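Local coordinates for protein methanogen homoaconitase large subunit (PDB 4KP2) that forms the large subunit of a homoaconitase that reversibly dehydrates (R)-homocitrate to cis-homoaconitate and hydrates this to homoisocitrate with the help of a [4Fe-4S] cluster, at residues A[220-223]-A[224-228]; A[249-252]-A[253-257]; A[357-360]-A[361-365]; A[365-368]-A[369-373]; A[423-426]-A[427-431]. One frame throughout, in Å; residues are numbered along the deposited sequence.

Interaction 1: residues A[220-223]-A[224-228]; sequences MDMD and GRLTL
Met220 and Leu228 meet through their ends, Met220 CE lying 3.7 Å from Leu228 CD1 and almost as near the other methyl branch. With CE anti to CG (chi3 -178°) the methionine chain stays straight past the sulfur and reaches Leu228; SD itself lies 3.6 Å from Gly224 C, and with no side chain there, the backbone can be approached this closely. A second apolar pair is built differently: Met222 bends at chi2 and chi3 and brings CE to 3.7 Å from Leu226 CD1.

The backbone bonds mark the start of helix 222-230, with Asp221 as its N-cap. Its OD1 accepts only weakly from Gly224 N (3.4 Å, N-H...O angle 132°), while its carbonyl does more of the work. Asp221 O takes Gly224 N at 3.0 Å from above the carbonyl plane and Arg225 N at 3.2 Å within that plane, two donors using different approaches to one oxygen. One residue on, Leu226 N donates to Met222 O at 2.9 Å. Leu226, in this buried turn, has its side chain about 6 Å from that of Cys323, a predicted ligand of the iron-sulfur cluster.

Among the polar side chains, Thr227 OG1 lies close to Asp223 O but also reaches Thr324 O, two acceptors competing for one hydroxyl proton. Asp223 OD2 is hydrogen-bonded to Ser329 OG. The Arg225 chain, extended from CG to NE, passes beside Met220 O and Met222 SD to pair with Asp245 through NH1 and with Val217 O through NE.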
loop_
_atom_site.group_PDB
_atom_site.type_symbol
_atom_site.label_atom_id
_atom_site.label_comp_id
_atom_site.label_asym_id
_atom_site.label_seq_id
_atom_site.Cartn_x
_atom_site.Cartn_y
_atom_site.Cartn_z
ATOM N N MET A 220 -3.224 17.669 -27.607
ATOM C CA MET A 220 -3.082 16.910 -26.372
ATOM C C MET A 220 -3.272 17.784 -25.141
ATOM O O MET A 220 -2.889 18.953 -25.133
ATOM C CB MET A 220 -1.697 16.266 -26.294
ATOM C CG MET A 220 -1.587 14.900 -26.931
ATOM S SD MET A 220 -0.019 14.129 -26.486
ATOM C CE MET A 220 -0.122 12.596 -27.395
ATOM N N ASP A 221 -3.863 17.207 -24.101
ATOM C CA ASP A 221 -3.877 17.844 -22.795
ATOM C C ASP A 221 -2.529 17.571 -22.142
ATOM O O ASP A 221 -1.713 16.833 -22.690
ATOM C CB ASP A 221 -5.018 17.301 -21.933
ATOM C CG ASP A 221 -4.946 15.797 -21.745
ATOM O OD1 ASP A 221 -4.350 15.113 -22.605
ATOM O OD2 ASP A 221 -5.496 15.298 -20.740
ATOM N N MET A 222 -2.291 18.158 -20.976
ATOM C CA MET A 222 -1.004 17.995 -20.309
ATOM C C MET A 222 -0.767 16.563 -19.834
ATOM O O MET A 222 0.377 16.143 -19.669
ATOM C CB MET A 222 -0.859 18.980 -19.149
ATOM C CG MET A 222 -0.637 20.412 -19.597
ATOM S SD MET A 222 0.879 20.623 -20.552
ATOM C CE MET A 222 2.115 20.187 -19.334
ATOM N N ASP A 223 -1.848 15.816 -19.626
ATOM C CA ASP A 223 -1.744 14.412 -19.237
ATOM C C ASP A 223 -1.099 13.593 -20.348
ATOM O O ASP A 223 -0.424 12.596 -20.088
ATOM C CB ASP A 223 -3.121 13.837 -18.892
ATOM C CG ASP A 223 -3.733 14.484 -17.663
ATOM O OD1 ASP A 223 -2.983 15.093 -16.873
ATOM O OD2 ASP A 223 -4.966 14.377 -17.483
ATOM N N GLY A 224 -1.308 14.022 -21.588
ATOM C CA GLY A 224 -0.720 13.353 -22.734
ATOM C C GLY A 224 0.702 13.809 -22.995
ATOM O O GLY A 224 1.566 13.010 -23.357
ATOM N N ARG A 225 0.945 15.102 -22.808
ATOM C CA ARG A 225 2.268 15.673 -23.037
ATOM C C ARG A 225 3.272 15.194 -21.993
ATOM O O ARG A 225 4.460 15.045 -22.284
ATOM C CB ARG A 225 2.197 17.200 -23.050
ATOM C CG ARG A 225 1.342 17.756 -24.174
ATOM C CD ARG A 225 1.340 19.272 -24.175
ATOM N NE ARG A 225 0.524 19.805 -25.260
ATOM C CZ ARG A 225 0.362 21.100 -25.505
ATOM N NH1 ARG A 225 0.962 22.002 -24.739
ATOM N NH2 ARG A 225 -0.400 21.495 -26.516
ATOM N N LEU A 226 2.786 14.954 -20.780
ATOM C CA LEU A 226 3.620 14.411 -19.715
ATOM C C LEU A 226 4.088 13.004 -20.062
ATOM O O LEU A 226 5.215 12.619 -19.754
ATOM C CB LEU A 226 2.857 14.392 -18.389
ATOM C CG LEU A 226 3.203 15.481 -17.371
ATOM C CD1 LEU A 226 3.008 16.866 -17.962
ATOM C CD2 LEU A 226 2.370 15.309 -16.110
ATOM N N THR A 227 3.212 12.240 -20.706
ATOM C CA THR A 227 3.519 10.867 -21.086
ATOM C C THR A 227 4.582 10.809 -22.179
ATOM O O THR A 227 5.501 9.991 -22.124
ATOM C CB THR A 227 2.257 10.128 -21.569
ATOM O OG1 THR A 227 1.267 10.140 -20.534
ATOM C CG2 THR A 227 2.585 8.688 -21.933
ATOM N N LEU A 228 4.451 11.686 -23.169
ATOM C CA LEU A 228 5.380 11.721 -24.294
ATOM C C LEU A 228 6.795 12.099 -23.867
ATOM O O LEU A 228 7.771 11.526 -24.351
ATOM C CB LEU A 228 4.883 12.685 -25.374
ATOM C CG LEU A 228 4.173 12.057 -26.576
ATOM C CD1 LEU A 228 3.022 11.169 -26.127
ATOM C CD2 LEU A 228 3.681 13.134 -27.529
#

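Interaction 2: residues A[249-252]-A[253-257]; sequences YDYL and KKERG
The ring of Tyr251 carries Glu255 CG over one face, 3.7 Å from the ring centroid and 18° off its normal, which qualifies as a CH-pi contact. The methylene is displaced toward the rim, and the carboxylate beyond it is inclined to the ring, their planes 36° apart. The second flat group, the Arg256 guanidinium, is covered on one face by Leu252 CD2, which stands over its centre at 3.6 Å from Arg256 CZ; the two side chains run side by side in the same direction. Arg256 NH1 then donates to Val128 O and Ala124 O, which probably helps to hold the plane at this rotation.

Tyr251 reaches Glu255 because its CG is set opposite the backbone N (chi1 175°), and its OH makes a weak hydrogen bond with Ala124 O. Replacing Tyr251 by an alanine would probably leave Glu255 CG without the ring it rests on and Ala124 O without the tyrosine hydroxyl. The Glu255 carboxylate has a hold of its own, OE1 being salt-bridged to Lys357. Asp250 OD1 and Lys253 NZ form a long salt bridge at 3.7 Å. Beneath the side chains, Lys254 N donates to Asp250 O at 3.2 Å and Glu255 N to Tyr251 O, also at 3.2 Å, as expected of i to i+4 helical bonds.

The contact runs from the last turns of helix 246-254 into the chain that follows. Tyr249 packs on helix 260-267, while Tyr251, Glu255 and Arg256 lean on helix 119-126.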
loop_
_atom_site.group_PDB
_atom_site.type_symbol
_atom_site.label_atom_id
_atom_site.label_comp_id
_atom_site.label_asym_id
_atom_site.label_seq_id
_atom_site.Cartn_x
_atom_site.Cartn_y
_atom_site.Cartn_z
ATOM N N TYR A 249 -0.868 26.579 -20.096
ATOM C CA TYR A 249 -1.224 27.616 -19.133
ATOM C C TYR A 249 -2.504 27.269 -18.376
ATOM O O TYR A 249 -2.652 27.619 -17.205
ATOM C CB TYR A 249 -1.376 28.972 -19.826
ATOM C CG TYR A 249 -0.140 29.429 -20.567
ATOM C CD1 TYR A 249 1.069 29.596 -19.905
ATOM C CD2 TYR A 249 -0.186 29.709 -21.926
ATOM C CE1 TYR A 249 2.201 30.016 -20.579
ATOM C CE2 TYR A 249 0.939 30.129 -22.609
ATOM C CZ TYR A 249 2.129 30.282 -21.931
ATOM O OH TYR A 249 3.252 30.703 -22.607
ATOM N N ASP A 250 -3.423 26.582 -19.048
ATOM C CA ASP A 250 -4.683 26.181 -18.430
ATOM C C ASP A 250 -4.445 25.185 -17.301
ATOM O O ASP A 250 -5.163 25.183 -16.301
ATOM C CB ASP A 250 -5.630 25.581 -19.472
ATOM C CG ASP A 250 -6.103 26.601 -20.488
ATOM O OD1 ASP A 250 -6.176 27.799 -20.141
ATOM O OD2 ASP A 250 -6.406 26.205 -21.633
ATOM N N TYR A 251 -3.434 24.339 -17.471
ATOM C CA TYR A 251 -3.066 23.363 -16.456
ATOM C C TYR A 251 -2.465 24.053 -15.239
ATOM O O TYR A 251 -2.623 23.591 -14.108
ATOM C CB TYR A 251 -2.073 22.355 -17.034
ATOM C CG TYR A 251 -1.541 21.356 -16.030
ATOM C CD1 TYR A 251 -2.274 20.228 -15.688
ATOM C CD2 TYR A 251 -0.298 21.537 -15.432
ATOM C CE1 TYR A 251 -1.789 19.312 -14.773
ATOM C CE2 TYR A 251 0.192 20.629 -14.518
ATOM C CZ TYR A 251 -0.555 19.517 -14.192
ATOM O OH TYR A 251 -0.066 18.610 -13.281
ATOM N N LEU A 252 -1.774 25.163 -15.478
ATOM C CA LEU A 252 -1.145 25.916 -14.402
ATOM C C LEU A 252 -2.173 26.748 -13.642
ATOM O O LEU A 252 -1.870 27.321 -12.595
ATOM C CB LEU A 252 -0.030 26.809 -14.950
ATOM C CG LEU A 252 1.088 26.080 -15.698
ATOM C CD1 LEU A 252 2.147 27.060 -16.175
ATOM C CD2 LEU A 252 1.704 25.006 -14.819
ATOM N N LYS A 253 -3.388 26.812 -14.175
ATOM C CA LYS A 253 -4.480 27.505 -13.505
ATOM C C LYS A 253 -5.244 26.550 -12.599
ATOM O O LYS A 253 -5.627 26.902 -11.482
ATOM C CB LYS A 253 -5.441 28.116 -14.525
ATOM C CG LYS A 253 -4.849 29.241 -15.348
ATOM C CD LYS A 253 -5.938 30.006 -16.078
ATOM C CE LYS A 253 -6.779 29.081 -16.941
ATOM N NZ LYS A 253 -7.901 29.807 -17.599
ATOM N N LYS A 254 -5.464 25.339 -13.095
ATOM C CA LYS A 254 -6.239 24.332 -12.382
ATOM C C LYS A 254 -5.484 23.771 -11.176
ATOM O O LYS A 254 -6.090 23.396 -10.171
ATOM C CB LYS A 254 -6.631 23.214 -13.353
ATOM C CG LYS A 254 -7.046 21.903 -12.715
ATOM C CD LYS A 254 -7.519 20.920 -13.771
ATOM C CE LYS A 254 -7.492 19.491 -13.257
ATOM N NZ LYS A 254 -6.097 19.020 -13.023
ATOM N N GLU A 255 -4.157 23.745 -11.268
ATOM C CA GLU A 255 -3.335 23.093 -10.252
ATOM C C GLU A 255 -2.790 24.030 -9.171
ATOM O O GLU A 255 -3.106 23.876 -7.991
ATOM C CB GLU A 255 -2.180 22.335 -10.915
ATOM C CG GLU A 255 -2.623 21.238 -11.873
ATOM C CD GLU A 255 -3.274 20.066 -11.163
ATOM O OE1 GLU A 255 -3.028 19.890 -9.952
ATOM O OE2 GLU A 255 -4.030 19.318 -11.817
ATOM N N ARG A 256 -1.970 24.994 -9.577
ATOM C CA ARG A 256 -1.233 25.826 -8.629
ATOM C C ARG A 256 -1.929 27.152 -8.358
ATOM O O ARG A 256 -1.272 28.183 -8.219
ATOM C CB ARG A 256 0.169 26.101 -9.169
ATOM C CG ARG A 256 0.760 24.938 -9.939
ATOM C CD ARG A 256 2.074 25.309 -10.600
ATOM N NE ARG A 256 2.664 24.169 -11.295
ATOM C CZ ARG A 256 3.789 24.226 -11.997
ATOM N NH1 ARG A 256 4.253 23.138 -12.596
ATOM N NH2 ARG A 256 4.450 25.371 -12.102
ATOM N N GLY A 257 -3.254 27.128 -8.276
ATOM C CA GLY A 257 -4.011 28.360 -8.180
ATOM C C GLY A 257 -3.952 29.047 -9.528
ATOM O O GLY A 257 -3.485 28.455 -10.500
#

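Interaction 3: residues A[357-360]-A[361-365]; sequences KVFL and QALKE
Lys357 is joined to Gln361 by an i to i+4 bond within helix 356-363, a short helix that shares with helix 367-374 the crossover from strand 348-351 to its parallel neighbour 377-378. Gln361 N donates to Lys357 O at 3.1 Å with an N-H...O angle of 170°, nearly straight. The Lys357 amine turns elsewhere, to a salt bridge with Glu255.

At Val358, Gln361 folds back over the backbone. Its CG stands between the backbone N and the carbonyl carbon (chi1 58°), which lays the side chain along the preceding turn, with Gln361 CG 3.2 Å from Lys357 O and NE2 3.6 Å from Val358 CA. An alanine at Gln361 would remove the chain packed there and is likely to leave Lys357 O and the Val358 backbone less covered on that side. Val358 O also accepts weakly from Ala362 N.

Phe359 offers one ring face to Leu363 CD1, 4.0 Å from the centroid and 26° off the normal, a CH-pi contact displaced toward the rim. Its carbonyl is shared by the i+3 and i+4 donors Ala362 N and Leu363 N, both bonds weak and bent. In the dimer Phe359 and Leu360 pack on Val372 of the second subunit, and Leu363 on its Ile368.

Leu360 completes the series. Its CD2 passes 4.2 Å from Leu363 CD1, and its carbonyl oxygen draws a weak bond from Leu363 N as well as a better one, 3.0 Å long, from Lys364 N.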
loop_
_atom_site.group_PDB
_atom_site.type_symbol
_atom_site.label_atom_id
_atom_site.label_comp_id
_atom_site.label_asym_id
_atom_site.label_seq_id
_atom_site.Cartn_x
_atom_site.Cartn_y
_atom_site.Cartn_z
ATOM N N LYS A 357 -3.216 14.622 -4.466
ATOM C CA LYS A 357 -4.302 15.402 -5.042
ATOM C C LYS A 357 -5.128 14.540 -5.986
ATOM O O LYS A 357 -6.357 14.580 -5.961
ATOM C CB LYS A 357 -3.753 16.619 -5.787
ATOM C CG LYS A 357 -4.826 17.494 -6.406
ATOM C CD LYS A 357 -4.216 18.639 -7.194
ATOM C CE LYS A 357 -3.391 19.547 -6.299
ATOM N NZ LYS A 357 -2.766 20.658 -7.067
ATOM N N VAL A 358 -4.440 13.760 -6.814
ATOM C CA VAL A 358 -5.094 12.844 -7.741
ATOM C C VAL A 358 -5.909 11.803 -6.980
ATOM O O VAL A 358 -7.023 11.460 -7.376
ATOM C CB VAL A 358 -4.065 12.133 -8.644
ATOM C CG1 VAL A 358 -4.744 11.093 -9.523
ATOM C CG2 VAL A 358 -3.318 13.150 -9.493
ATOM N N PHE A 359 -5.344 11.318 -5.878
ATOM C CA PHE A 359 -6.012 10.349 -5.015
ATOM C C PHE A 359 -7.337 10.915 -4.511
ATOM O O PHE A 359 -8.379 10.272 -4.623
ATOM C CB PHE A 359 -5.108 10.005 -3.826
ATOM C CG PHE A 359 -5.483 8.732 -3.113
ATOM C CD1 PHE A 359 -6.576 7.980 -3.512
ATOM C CD2 PHE A 359 -4.733 8.288 -2.035
ATOM C CE1 PHE A 359 -6.915 6.815 -2.851
ATOM C CE2 PHE A 359 -5.066 7.123 -1.371
ATOM C CZ PHE A 359 -6.158 6.385 -1.780
ATOM N N LEU A 360 -7.284 12.126 -3.967
ATOM C CA LEU A 360 -8.450 12.757 -3.358
ATOM C C LEU A 360 -9.592 12.996 -4.342
ATOM O O LEU A 360 -10.744 12.658 -4.060
ATOM C CB LEU A 360 -8.051 14.073 -2.688
ATOM C CG LEU A 360 -7.263 13.929 -1.388
ATOM C CD1 LEU A 360 -6.833 15.288 -0.863
ATOM C CD2 LEU A 360 -8.105 13.197 -0.358
ATOM N N GLN A 361 -9.276 13.578 -5.494
ATOM C CA GLN A 361 -10.300 13.902 -6.480
ATOM C C GLN A 361 -10.831 12.659 -7.186
ATOM O O GLN A 361 -11.862 12.711 -7.857
ATOM C CB GLN A 361 -9.774 14.923 -7.491
ATOM C CG GLN A 361 -8.533 14.481 -8.241
ATOM C CD GLN A 361 -7.889 15.622 -9.004
ATOM O OE1 GLN A 361 -8.327 16.769 -8.912
ATOM N NE2 GLN A 361 -6.843 15.313 -9.761
ATOM N N ALA A 362 -10.126 11.543 -7.034
ATOM C CA ALA A 362 -10.595 10.271 -7.569
ATOM C C ALA A 362 -11.397 9.524 -6.508
ATOM O O ALA A 362 -12.145 8.597 -6.817
ATOM C CB ALA A 362 -9.429 9.430 -8.052
ATOM N N LEU A 363 -11.230 9.937 -5.254
ATOM C CA LEU A 363 -12.008 9.387 -4.151
ATOM C C LEU A 363 -13.385 10.034 -4.111
ATOM O O LEU A 363 -14.393 9.364 -3.882
ATOM C CB LEU A 363 -11.290 9.621 -2.822
ATOM C CG LEU A 363 -10.128 8.688 -2.483
ATOM C CD1 LEU A 363 -9.308 9.255 -1.336
ATOM C CD2 LEU A 363 -10.651 7.306 -2.135
ATOM N N LYS A 364 -13.418 11.344 -4.341
ATOM C CA LYS A 364 -14.662 12.099 -4.340
ATOM C C LYS A 364 -15.455 11.804 -5.609
ATOM O O LYS A 364 -16.618 12.189 -5.732
ATOM C CB LYS A 364 -14.364 13.596 -4.240
ATOM C CG LYS A 364 -15.514 14.429 -3.699
ATOM C CD LYS A 364 -15.132 15.898 -3.626
ATOM C CE LYS A 364 -16.183 16.706 -2.884
ATOM N NZ LYS A 364 -16.290 16.289 -1.459
ATOM N N GLU A 365 -14.813 11.118 -6.549
ATOM C CA GLU A 365 -15.447 10.758 -7.808
ATOM C C GLU A 365 -15.874 9.292 -7.780
ATOM O O GLU A 365 -16.554 8.811 -8.685
ATOM C CB GLU A 365 -14.489 11.025 -8.970
ATOM C CG GLU A 365 -15.154 11.078 -10.335
ATOM C CD GLU A 365 -14.257 11.690 -11.392
ATOM O OE1 GLU A 365 -13.287 12.385 -11.020
ATOM O OE2 GLU A 365 -14.523 11.476 -12.594
#

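Interaction 4: residues A[365-368]-A[369-373]; sequences EGII and DIFVK
Ile367 has chi1 -59°, which sets its CG2 branch opposite the backbone N, and Phe371 has chi1 -70°, which swings its ring back beside its own N. The two side chains consequently run in the same direction, and Ile367 CG2 meets Phe371 CE2 at 3.6 Å. Over one ring face lies the carbonyl oxygen Ile367 O, 3.4 Å from Phe371 CD2 and displaced toward the rim. This same oxygen accepts a weak bond from Phe371 N.

Gly366 precedes these residues as the N-cap of helix 367-374 and, with positive phi, also closes the preceding helix in a Schellman motif. Its carbonyl oxygen is approached by Ile370 CG1 at 3.3 Å. Ile368 repeats the i to i+4 pattern more firmly: Val372 N donates to Ile368 O at 2.9 Å, nearly along the C=O axis, and the CG2 methyls of Ile368 and Val372 stand 3.9 Å apart.

Ile367 and Phe371 turn to helix 328-338 of their own chain, whereas Ile368 and Val372 pack on Leu363 and Leu360, respectively, of the second subunit. The Ile368-Val372 side is apolar, consistent with an interface that gains mainly from shielding from water.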
loop_
_atom_site.group_PDB
_atom_site.type_symbol
_atom_site.label_atom_id
_atom_site.label_comp_id
_atom_site.label_asym_id
_atom_site.label_seq_id
_atom_site.Cartn_x
_atom_site.Cartn_y
_atom_site.Cartn_z
ATOM N N GLU A 365 -14.813 11.118 -6.549
ATOM C CA GLU A 365 -15.447 10.758 -7.808
ATOM C C GLU A 365 -15.874 9.292 -7.780
ATOM O O GLU A 365 -16.554 8.811 -8.685
ATOM C CB GLU A 365 -14.489 11.025 -8.970
ATOM C CG GLU A 365 -15.154 11.078 -10.335
ATOM C CD GLU A 365 -14.257 11.690 -11.392
ATOM O OE1 GLU A 365 -13.287 12.385 -11.020
ATOM O OE2 GLU A 365 -14.523 11.476 -12.594
ATOM N N GLY A 366 -15.472 8.589 -6.726
ATOM C CA GLY A 366 -15.848 7.199 -6.544
ATOM C C GLY A 366 -15.087 6.252 -7.452
ATOM O O GLY A 366 -15.530 5.134 -7.708
ATOM N N ILE A 367 -13.936 6.704 -7.937
ATOM C CA ILE A 367 -13.110 5.898 -8.830
ATOM C C ILE A 367 -12.387 4.789 -8.068
ATOM O O ILE A 367 -12.260 3.666 -8.556
ATOM C CB ILE A 367 -12.091 6.772 -9.587
ATOM C CG1 ILE A 367 -12.821 7.841 -10.403
ATOM C CG2 ILE A 367 -11.217 5.923 -10.495
ATOM C CD1 ILE A 367 -11.909 8.676 -11.267
ATOM N N ILE A 368 -11.923 5.111 -6.865
ATOM C CA ILE A 368 -11.247 4.136 -6.013
ATOM C C ILE A 368 -12.190 2.997 -5.633
ATOM O O ILE A 368 -11.796 1.827 -5.626
ATOM C CB ILE A 368 -10.664 4.797 -4.741
ATOM C CG1 ILE A 368 -9.256 5.328 -5.012
ATOM C CG2 ILE A 368 -10.611 3.812 -3.584
ATOM C CD1 ILE A 368 -9.216 6.568 -5.863
ATOM N N ASP A 369 -13.439 3.350 -5.336
ATOM C CA ASP A 369 -14.458 2.372 -4.968
ATOM C C ASP A 369 -14.594 1.286 -6.031
ATOM O O ASP A 369 -14.675 0.102 -5.712
ATOM C CB ASP A 369 -15.810 3.057 -4.750
ATOM C CG ASP A 369 -15.760 4.108 -3.662
ATOM O OD1 ASP A 369 -14.713 4.778 -3.530
ATOM O OD2 ASP A 369 -16.767 4.266 -2.939
ATOM N N ILE A 370 -14.608 1.702 -7.292
ATOM C CA ILE A 370 -14.706 0.773 -8.411
ATOM C C ILE A 370 -13.513 -0.179 -8.443
ATOM O O ILE A 370 -13.659 -1.365 -8.740
ATOM C CB ILE A 370 -14.800 1.525 -9.752
ATOM C CG1 ILE A 370 -15.970 2.510 -9.727
ATOM C CG2 ILE A 370 -14.948 0.549 -10.908
ATOM C CD1 ILE A 370 -16.122 3.309 -10.997
ATOM N N PHE A 371 -12.334 0.350 -8.134
ATOM C CA PHE A 371 -11.120 -0.457 -8.084
ATOM C C PHE A 371 -11.202 -1.506 -6.981
ATOM O O PHE A 371 -10.938 -2.685 -7.213
ATOM C CB PHE A 371 -9.892 0.430 -7.867
ATOM C CG PHE A 371 -9.542 1.281 -9.052
ATOM C CD1 PHE A 371 -9.689 0.792 -10.340
ATOM C CD2 PHE A 371 -9.066 2.570 -8.879
ATOM C CE1 PHE A 371 -9.367 1.571 -11.434
ATOM C CE2 PHE A 371 -8.742 3.356 -9.969
ATOM C CZ PHE A 371 -8.893 2.857 -11.248
ATOM N N VAL A 372 -11.570 -1.067 -5.781
ATOM C CA VAL A 372 -11.652 -1.957 -4.629
ATOM C C VAL A 372 -12.750 -3.003 -4.805
ATOM O O VAL A 372 -12.574 -4.165 -4.437
ATOM C CB VAL A 372 -11.889 -1.173 -3.320
ATOM C CG1 VAL A 372 -11.848 -2.112 -2.124
ATOM C CG2 VAL A 372 -10.848 -0.078 -3.166
ATOM N N LYS A 373 -13.880 -2.587 -5.371
ATOM C CA LYS A 373 -14.976 -3.510 -5.661
ATOM C C LYS A 373 -14.521 -4.593 -6.629
ATOM O O LYS A 373 -14.873 -5.764 -6.480
ATOM C CB LYS A 373 -16.173 -2.763 -6.251
ATOM C CG LYS A 373 -16.962 -1.944 -5.244
ATOM C CD LYS A 373 -17.973 -1.054 -5.949
ATOM C CE LYS A 373 -18.675 -0.125 -4.971
ATOM N NZ LYS A 373 -19.479 -0.878 -3.969
#

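Interaction 5: residues A[423-426]-A[427-431]; sequences SPKI and AAISA
Lys425 lies alongside Ile429, its CG 4.1 Å from Ile429 CD1, both side chains pointing the same way. The pair belongs to the opening turns of helix 424-433, which follows strand 418-421, an outermost strand of a five-stranded parallel sheet in the alpha-beta-alpha sandwich. Extended throughout, the lysine carries NZ on to a salt bridge with Glu293, and both it and Ile429 touch Tyr337 of helix 328-338.

Ser423 is the N-cap. With chi1 66° its OG is turned over the first turn and accepts from Ile426 N, a weak capping bond of 3.3 Å that is nevertheless close to straight at 173°. The stronger bond is to the serine carbonyl: Ala427 N donates to Ser423 O at 2.8 Å. Pro424, which has no backbone N-H to give, occupies the next position, where a helix asks for none; its oxygen receives Ala428 N at 2.9 Å. Ile429 N likewise donates to Lys425 O at 3.1 Å. The small Ala427 and Ala431 fit the helix against strand 317-320, Ala427 touching Val318 and Ile320.

Farther along, Ser430 OG is hydrogen-bonded to Thr437 N as well as to the helix itself. Two donors of this serine grip one oxygen, Ser430 N at 2.9 Å and Ser430 OG at 2.8 Å from Ile426 O, reaching it from opposite faces of the carbonyl plane.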
loop_
_atom_site.group_PDB
_atom_site.type_symbol
_atom_site.label_atom_id
_atom_site.label_comp_id
_atom_site.label_asym_id
_atom_site.label_seq_id
_atom_site.Cartn_x
_atom_site.Cartn_y
_atom_site.Cartn_z
ATOM N N SER A 423 -1.408 0.713 -22.140
ATOM C CA SER A 423 -2.200 1.830 -21.640
ATOM C C SER A 423 -3.089 1.370 -20.488
ATOM O O SER A 423 -3.367 0.176 -20.364
ATOM C CB SER A 423 -3.059 2.411 -22.766
ATOM O OG SER A 423 -4.036 1.482 -23.197
ATOM N N PRO A 424 -3.525 2.312 -19.632
ATOM C CA PRO A 424 -4.445 1.991 -18.534
ATOM C C PRO A 424 -5.716 1.315 -19.036
ATOM O O PRO A 424 -6.275 0.464 -18.344
ATOM C CB PRO A 424 -4.786 3.363 -17.957
ATOM C CG PRO A 424 -3.598 4.190 -18.252
ATOM C CD PRO A 424 -3.084 3.717 -19.580
ATOM N N LYS A 425 -6.163 1.704 -20.227
ATOM C CA LYS A 425 -7.324 1.088 -20.856
ATOM C C LYS A 425 -7.106 -0.408 -21.054
ATOM O O LYS A 425 -7.883 -1.226 -20.564
ATOM C CB LYS A 425 -7.606 1.750 -22.203
ATOM C CG LYS A 425 -8.662 1.043 -23.033
ATOM C CD LYS A 425 -8.730 1.632 -24.431
ATOM C CE LYS A 425 -9.718 0.878 -25.305
ATOM N NZ LYS A 425 -9.690 1.366 -26.713
ATOM N N ILE A 426 -6.039 -0.753 -21.768
ATOM C CA ILE A 426 -5.705 -2.146 -22.036
ATOM C C ILE A 426 -5.353 -2.885 -20.747
ATOM O O ILE A 426 -5.679 -4.061 -20.586
ATOM C CB ILE A 426 -4.532 -2.253 -23.033
ATOM C CG1 ILE A 426 -4.849 -1.475 -24.311
ATOM C CG2 ILE A 426 -4.231 -3.707 -23.363
ATOM C CD1 ILE A 426 -3.755 -1.539 -25.351
ATOM N N ALA A 427 -4.696 -2.182 -19.831
ATOM C CA ALA A 427 -4.309 -2.763 -18.549
ATOM C C ALA A 427 -5.530 -3.185 -17.740
ATOM O O ALA A 427 -5.542 -4.251 -17.125
ATOM C CB ALA A 427 -3.460 -1.781 -17.757
ATOM N N ALA A 428 -6.558 -2.344 -17.749
ATOM C CA ALA A 428 -7.788 -2.635 -17.024
ATOM C C ALA A 428 -8.539 -3.801 -17.656
ATOM O O ALA A 428 -8.998 -4.705 -16.959
ATOM C CB ALA A 428 -8.675 -1.401 -16.967
ATOM N N ILE A 429 -8.659 -3.772 -18.980
ATOM C CA ILE A 429 -9.362 -4.815 -19.719
ATOM C C ILE A 429 -8.677 -6.170 -19.558
ATOM O O ILE A 429 -9.336 -7.190 -19.349
ATOM C CB ILE A 429 -9.463 -4.467 -21.217
ATOM C CG1 ILE A 429 -10.228 -3.157 -21.408
ATOM C CG2 ILE A 429 -10.143 -5.589 -21.984
ATOM C CD1 ILE A 429 -10.288 -2.697 -22.849
ATOM N N SER A 430 -7.351 -6.174 -19.648
ATOM C CA SER A 430 -6.582 -7.405 -19.521
ATOM C C SER A 430 -6.652 -7.968 -18.104
ATOM O O SER A 430 -6.522 -9.175 -17.900
ATOM C CB SER A 430 -5.125 -7.177 -19.927
ATOM O OG SER A 430 -5.040 -6.681 -21.251
ATOM N N ALA A 431 -6.859 -7.088 -17.129
ATOM C CA ALA A 431 -7.014 -7.509 -15.742
ATOM C C ALA A 431 -8.368 -8.178 -15.541
ATOM O O ALA A 431 -8.526 -9.037 -14.674
ATOM C CB ALA A 431 -6.866 -6.319 -14.808
#

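Overall arrangement
All five contacts are local, along a helix or at its end, but they differ by place. Interactions 1 and 5 are buried; interaction 1 lies nearest the predicted cluster ligand Cys323, interaction 5 packs a helix on a parallel sheet, and in both a side chain caps the helix start. Interactions 2, 3 and 4 are only partly buried. Interaction 2 is the most charged and aromatic, and joins interaction 1 by packing of Met222 on Tyr251 and interaction 3 by the Glu255-Lys357 salt bridge. Interactions 3 and 4 share Glu365 across two successive helices, whose side chains interlock around Ile368 and face the second subunit with mostly apolar groups.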